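Local coordinates for protein ATP synthase subunit s, mitochondrial (PDB 3E4G) that regulates the mitochondrial ATP synthase, being needed for its proton conduction and blocking a proton leak through an alternative exit pathway, at residues M74-V87 against I98-L112. The protein carries 1 engineered substitution. Sequence-based numbering, arbitrary orientation.
Sequences MSIGFDHMEGLQYV and IEDGCLERLSQLENL
C102 meets the other segment in two ways: its CB packs obliquely on the F78 ring, 3.6 Å from CE2, while its SG accepts the backbone N-H of S75 over 3.2 Å at a fairly straight 159°. The sulfur also takes a longer bond from E99 N; a thiol suits this place, being apolar enough for the ring yet able to accept from amides.

R105 leaves the helix with CG opposite the backbone N (chi1 -176°) and bends at chi3, a long flexible chain that brings NH1 to the syn lone pair of D79 OD1 at 2.9 Å. The two planes of this salt bridge stand 67° apart, and I76 CG2 lies over one guanidinium face. L106 CD2, a methyl on a forked end, packs obliquely on F78 CD1. L109 uses its fork to reach M81 CB with CD1 and E82 CG with CD2.

N111 suits the type I turn M81-L84 because a primary amide has two N-H groups: ND2 gives one to M81 O (2.8 Å) and the other, straighter, to L84 O (2.8 Å). L112, wholly apolar at its end, touches with CD2 both V87 CB and, in the conformer modelled, M81 CE.

An apolar seam flanked by directed polar bonds thus joins leucine-rich repeats 2 and 3. M81 O, which also accepts L84 N, is held twice, which probably steadies the turn.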
loop_
_atom_site.group_PDB
_atom_site.type_symbol
_atom_site.label_atom_id
_atom_site.label_comp_id
_atom_site.label_asym_id
_atom_site.label_seq_id
_atom_site.Cartn_x
_atom_site.Cartn_y
_atom_site.Cartn_z
ATOM N N MET A 74 4.050 -6.810 -4.897
ATOM C CA MET A 74 3.594 -6.528 -6.295
ATOM C C MET A 74 2.254 -7.095 -6.515
ATOM O O MET A 74 1.934 -8.148 -5.985
ATOM C CB MET A 74 4.544 -6.854 -7.269
ATOM C CG MET A 74 4.713 -8.147 -7.273
ATOM S SD MET A 74 5.992 -8.620 -8.563
ATOM C CE MET A 74 5.588 -7.619 -9.944
ATOM N N SER A 75 1.524 -6.512 -7.432
ATOM C CA SER A 75 0.352 -7.025 -8.078
ATOM C C SER A 75 -0.575 -7.791 -7.189
ATOM O O SER A 75 -1.279 -7.206 -6.310
ATOM C CB SER A 75 0.758 -7.757 -9.413
ATOM O OG SER A 75 1.460 -8.972 -9.113
ATOM N N ILE A 76 -0.725 -9.067 -7.450
ATOM C CA ILE A 76 -1.746 -9.826 -6.754
ATOM C C ILE A 76 -1.378 -9.975 -5.257
ATOM O O ILE A 76 -2.259 -10.364 -4.474
ATOM C CB ILE A 76 -2.229 -11.080 -7.479
ATOM C CG1 ILE A 76 -1.015 -11.937 -7.556
ATOM C CG2 ILE A 76 -2.987 -10.729 -8.761
ATOM C CD1 ILE A 76 0.260 -11.884 -6.697
ATOM N N GLY A 77 -0.159 -9.627 -4.781
ATOM C CA GLY A 77 0.054 -9.560 -3.333
ATOM C C GLY A 77 -0.935 -8.607 -2.666
ATOM O O GLY A 77 -1.343 -8.825 -1.531
ATOM N N PHE A 78 -1.323 -7.558 -3.390
ATOM C CA PHE A 78 -2.261 -6.593 -2.825
ATOM C C PHE A 78 -3.641 -7.151 -2.609
ATOM O O PHE A 78 -4.437 -6.495 -1.909
ATOM C CB PHE A 78 -2.281 -5.315 -3.673
ATOM C CG PHE A 78 -0.999 -4.506 -3.588
ATOM C CD1 PHE A 78 -0.680 -3.748 -2.464
ATOM C CD2 PHE A 78 -0.074 -4.535 -4.591
ATOM C CE1 PHE A 78 0.504 -3.034 -2.382
ATOM C CE2 PHE A 78 1.118 -3.867 -4.506
ATOM C CZ PHE A 78 1.408 -3.079 -3.424
ATOM N N ASP A 79 -3.955 -8.339 -3.112
ATOM C CA ASP A 79 -5.194 -8.987 -2.734
ATOM C C ASP A 79 -5.255 -9.281 -1.228
ATOM O O ASP A 79 -6.363 -9.463 -0.673
ATOM C CB ASP A 79 -5.466 -10.209 -3.570
ATOM C CG ASP A 79 -5.849 -9.867 -5.041
ATOM O OD1 ASP A 79 -6.105 -8.698 -5.373
ATOM O OD2 ASP A 79 -5.868 -10.809 -5.820
ATOM N N HIS A 80 -4.112 -9.310 -0.552
ATOM C CA HIS A 80 -4.145 -9.412 0.924
ATOM C C HIS A 80 -4.841 -8.191 1.584
ATOM O O HIS A 80 -5.157 -8.227 2.761
ATOM C CB HIS A 80 -2.726 -9.477 1.525
ATOM C CG HIS A 80 -2.018 -10.791 1.309
ATOM N ND1 HIS A 80 -1.163 -11.007 0.245
ATOM C CD2 HIS A 80 -2.001 -11.934 2.024
ATOM C CE1 HIS A 80 -0.671 -12.239 0.376
ATOM N NE2 HIS A 80 -1.168 -12.826 1.426
ATOM N N MET A 81 -4.966 -7.127 0.842
ATOM C CA MET A 81 -5.542 -5.821 1.345
ATOM C C MET A 81 -7.097 -5.966 1.432
ATOM O O MET A 81 -7.722 -5.094 2.027
ATOM C CB MET A 81 -5.181 -4.639 0.426
ATOM C CG MET A 81 -3.650 -4.378 0.344
ATOM S SD MET A 81 -2.802 -3.925 1.908
ATOM C CE MET A 81 -3.604 -2.415 2.275
ATOM N N GLU A 82 -7.683 -6.960 0.753
ATOM C CA GLU A 82 -9.135 -6.966 0.532
ATOM C C GLU A 82 -9.935 -6.926 1.777
ATOM O O GLU A 82 -11.033 -6.331 1.785
ATOM C CB GLU A 82 -9.477 -8.215 -0.303
ATOM C CG GLU A 82 -10.832 -8.128 -0.933
ATOM C CD GLU A 82 -11.883 -8.459 -0.044
ATOM O OE1 GLU A 82 -11.666 -9.339 0.844
ATOM O OE2 GLU A 82 -13.045 -7.936 -0.200
ATOM N N GLY A 83 -9.501 -7.599 2.812
ATOM C CA GLY A 83 -10.282 -7.752 4.079
ATOM C C GLY A 83 -9.976 -6.727 5.158
ATOM O O GLY A 83 -10.513 -6.818 6.282
ATOM N N LEU A 84 -9.054 -5.805 4.889
ATOM C CA LEU A 84 -8.581 -4.853 5.923
ATOM C C LEU A 84 -9.516 -3.685 6.018
ATOM O O LEU A 84 -9.830 -3.015 5.017
ATOM C CB LEU A 84 -7.199 -4.341 5.544
ATOM C CG LEU A 84 -6.132 -5.460 5.347
ATOM C CD1 LEU A 84 -4.793 -4.816 5.006
ATOM C CD2 LEU A 84 -5.993 -6.335 6.539
ATOM N N GLN A 85 -9.973 -3.368 7.253
ATOM C CA GLN A 85 -10.999 -2.334 7.415
ATOM C C GLN A 85 -10.492 -1.003 7.891
ATOM O O GLN A 85 -11.250 -0.006 7.819
ATOM C CB GLN A 85 -12.089 -2.834 8.414
ATOM C CG GLN A 85 -12.658 -4.223 8.047
ATOM C CD GLN A 85 -13.299 -4.224 6.714
ATOM O OE1 GLN A 85 -14.108 -3.335 6.390
ATOM N NE2 GLN A 85 -12.911 -5.184 5.877
ATOM N N TYR A 86 -9.267 -0.919 8.398
ATOM C CA TYR A 86 -8.856 0.258 9.169
ATOM C C TYR A 86 -7.539 0.852 8.701
ATOM O O TYR A 86 -6.890 1.620 9.442
ATOM C CB TYR A 86 -8.794 -0.069 10.673
ATOM C CG TYR A 86 -9.999 -0.803 11.170
ATOM C CD1 TYR A 86 -11.226 -0.136 11.412
ATOM C CD2 TYR A 86 -9.923 -2.151 11.400
ATOM C CE1 TYR A 86 -12.321 -0.828 11.883
ATOM C CE2 TYR A 86 -11.032 -2.860 11.939
ATOM C CZ TYR A 86 -12.199 -2.155 12.206
ATOM O OH TYR A 86 -13.307 -2.815 12.732
ATOM N N VAL A 87 -7.095 0.545 7.473
ATOM C CA VAL A 87 -5.799 1.088 6.980
ATOM C C VAL A 87 -5.948 2.549 6.614
ATOM O O VAL A 87 -6.746 2.912 5.744
ATOM C CB VAL A 87 -5.303 0.249 5.787
ATOM C CG1 VAL A 87 -3.975 0.862 5.284
ATOM C CG2 VAL A 87 -5.162 -1.211 6.135
ATOM N N ILE A 98 6.430 -2.519 -8.023
ATOM C CA ILE A 98 5.103 -1.834 -8.084
ATOM C C ILE A 98 4.923 -1.286 -9.489
ATOM O O ILE A 98 5.901 -0.751 -10.079
ATOM C CB ILE A 98 4.981 -0.748 -6.930
ATOM C CG1 ILE A 98 4.975 -1.438 -5.592
ATOM C CG2 ILE A 98 3.798 0.259 -7.161
ATOM C CD1 ILE A 98 4.459 -0.799 -4.347
ATOM N N GLU A 99 3.722 -1.309 -9.984
ATOM C CA GLU A 99 3.365 -0.686 -11.259
ATOM C C GLU A 99 1.969 -0.010 -11.106
ATOM O O GLU A 99 1.278 -0.155 -10.087
ATOM C CB GLU A 99 3.312 -1.757 -12.375
ATOM C CG GLU A 99 4.520 -2.549 -12.592
ATOM C CD GLU A 99 4.408 -3.553 -13.664
ATOM O OE1 GLU A 99 3.380 -3.581 -14.357
ATOM O OE2 GLU A 99 5.341 -4.384 -13.847
ATOM N N ASP A 100 1.561 0.624 -12.180
ATOM C CA ASP A 100 0.235 1.243 -12.223
ATOM C C ASP A 100 -0.868 0.246 -11.859
ATOM O O ASP A 100 -1.833 0.618 -11.189
ATOM C CB ASP A 100 -0.031 1.837 -13.594
ATOM C CG ASP A 100 0.823 3.028 -13.910
ATOM O OD1 ASP A 100 1.341 3.690 -12.975
ATOM O OD2 ASP A 100 0.909 3.384 -15.142
ATOM N N GLY A 101 -0.719 -0.995 -12.328
ATOM C CA GLY A 101 -1.770 -1.967 -12.046
ATOM C C GLY A 101 -1.918 -2.248 -10.533
ATOM O O GLY A 101 -3.031 -2.554 -10.082
ATOM N N CYS A 102 -0.846 -2.125 -9.770
ATOM C CA CYS A 102 -0.887 -2.307 -8.318
ATOM C C CYS A 102 -1.739 -1.185 -7.696
ATOM O O CYS A 102 -2.587 -1.410 -6.819
ATOM C CB CYS A 102 0.522 -2.246 -7.716
ATOM S SG CYS A 102 1.676 -3.492 -8.442
ATOM N N LEU A 103 -1.476 0.060 -8.147
ATOM C CA LEU A 103 -2.203 1.231 -7.640
ATOM C C LEU A 103 -3.681 1.163 -8.042
ATOM O O LEU A 103 -4.578 1.493 -7.265
ATOM C CB LEU A 103 -1.578 2.516 -8.130
ATOM C CG LEU A 103 -0.107 2.690 -7.659
ATOM C CD1 LEU A 103 0.448 4.007 -8.198
ATOM C CD2 LEU A 103 0.023 2.629 -6.149
ATOM N N GLU A 104 -3.959 0.690 -9.281
ATOM C CA GLU A 104 -5.317 0.478 -9.754
ATOM C C GLU A 104 -6.001 -0.552 -8.842
ATOM O O GLU A 104 -7.159 -0.316 -8.382
ATOM C CB GLU A 104 -5.327 0.043 -11.202
ATOM C CG GLU A 104 -4.923 1.139 -12.132
ATOM C CD GLU A 104 -4.519 0.711 -13.520
ATOM O OE1 GLU A 104 -4.383 -0.488 -13.777
ATOM O OE2 GLU A 104 -4.308 1.597 -14.341
ATOM N N ARG A 105 -5.376 -1.698 -8.595
ATOM C CA ARG A 105 -5.958 -2.713 -7.751
ATOM C C ARG A 105 -6.312 -2.171 -6.358
ATOM O O ARG A 105 -7.394 -2.390 -5.811
ATOM C CB ARG A 105 -4.984 -3.923 -7.648
ATOM C CG ARG A 105 -5.421 -5.171 -6.867
ATOM C CD ARG A 105 -4.372 -6.297 -6.907
ATOM N NE ARG A 105 -4.219 -6.830 -8.237
ATOM C CZ ARG A 105 -5.138 -7.609 -8.897
ATOM N NH1 ARG A 105 -6.134 -8.180 -8.222
ATOM N NH2 ARG A 105 -5.007 -7.828 -10.153
ATOM N N LEU A 106 -5.357 -1.427 -5.786
ATOM C CA LEU A 106 -5.610 -0.791 -4.446
ATOM C C LEU A 106 -6.804 0.158 -4.506
ATOM O O LEU A 106 -7.657 0.194 -3.603
ATOM C CB LEU A 106 -4.404 -0.016 -4.026
ATOM C CG LEU A 106 -3.207 -0.861 -3.488
ATOM C CD1 LEU A 106 -1.985 0.047 -3.370
ATOM C CD2 LEU A 106 -3.517 -1.460 -2.170
ATOM N N SER A 107 -6.845 0.984 -5.551
ATOM C CA SER A 107 -7.856 2.063 -5.651
ATOM C C SER A 107 -9.254 1.489 -5.715
ATOM O O SER A 107 -10.211 2.217 -5.390
ATOM C CB SER A 107 -7.598 2.936 -6.846
ATOM O OG SER A 107 -7.932 2.288 -8.077
ATOM N N GLN A 108 -9.410 0.265 -6.210
ATOM C CA GLN A 108 -10.709 -0.391 -6.386
ATOM C C GLN A 108 -11.242 -1.119 -5.178
ATOM O O GLN A 108 -12.356 -1.631 -5.186
ATOM C CB GLN A 108 -10.616 -1.368 -7.610
ATOM C CG GLN A 108 -10.488 -0.577 -8.908
ATOM C CD GLN A 108 -11.676 0.136 -9.215
ATOM O OE1 GLN A 108 -11.643 1.322 -9.724
ATOM N NE2 GLN A 108 -12.843 -0.441 -9.061
ATOM N N LEU A 109 -10.425 -1.181 -4.098
ATOM C CA LEU A 109 -10.856 -1.866 -2.882
ATOM C C LEU A 109 -11.705 -0.877 -2.079
ATOM O O LEU A 109 -11.179 0.113 -1.536
ATOM C CB LEU A 109 -9.634 -2.322 -2.092
ATOM C CG LEU A 109 -8.901 -3.513 -2.748
ATOM C CD1 LEU A 109 -7.650 -3.801 -1.949
ATOM C CD2 LEU A 109 -9.865 -4.755 -2.848
ATOM N N GLU A 110 -13.022 -1.132 -1.988
ATOM C CA GLU A 110 -13.912 -0.195 -1.291
ATOM C C GLU A 110 -13.522 -0.019 0.157
ATOM O O GLU A 110 -13.730 1.051 0.730
ATOM C CB GLU A 110 -15.397 -0.628 -1.397
ATOM C CG GLU A 110 -15.877 -0.559 -2.859
ATOM C CD GLU A 110 -17.394 -0.599 -2.934
ATOM O OE1 GLU A 110 -18.014 -1.518 -2.352
ATOM O OE2 GLU A 110 -17.937 0.280 -3.598
ATOM N N ASN A 111 -13.025 -1.089 0.778
ATOM C CA ASN A 111 -12.571 -1.024 2.157
ATOM C C ASN A 111 -11.471 0.020 2.318
ATOM O O ASN A 111 -11.420 0.740 3.341
ATOM C CB ASN A 111 -12.165 -2.391 2.668
ATOM C CG ASN A 111 -11.144 -3.075 1.773
ATOM O OD1 ASN A 111 -11.456 -3.325 0.554
ATOM N ND2 ASN A 111 -9.990 -3.410 2.271
ATOM N N LEU A 112 -10.535 0.096 1.370
ATOM C CA LEU A 112 -9.470 1.122 1.416
ATOM C C LEU A 112 -10.010 2.470 1.058
ATOM O O LEU A 112 -9.589 3.504 1.616
ATOM C CB LEU A 112 -8.323 0.773 0.469
ATOM C CG LEU A 112 -7.547 -0.523 0.831
ATOM C CD1 LEU A 112 -6.388 -0.684 -0.143
ATOM C CD2 LEU A 112 -6.985 -0.433 2.245
HETATM O O HOH W 1 -7.537 -10.977 -7.925
HETATM O O HOH W 2 -13.137 -5.214 -0.530
HETATM O O HOH W 3 -12.870 0.426 5.655
#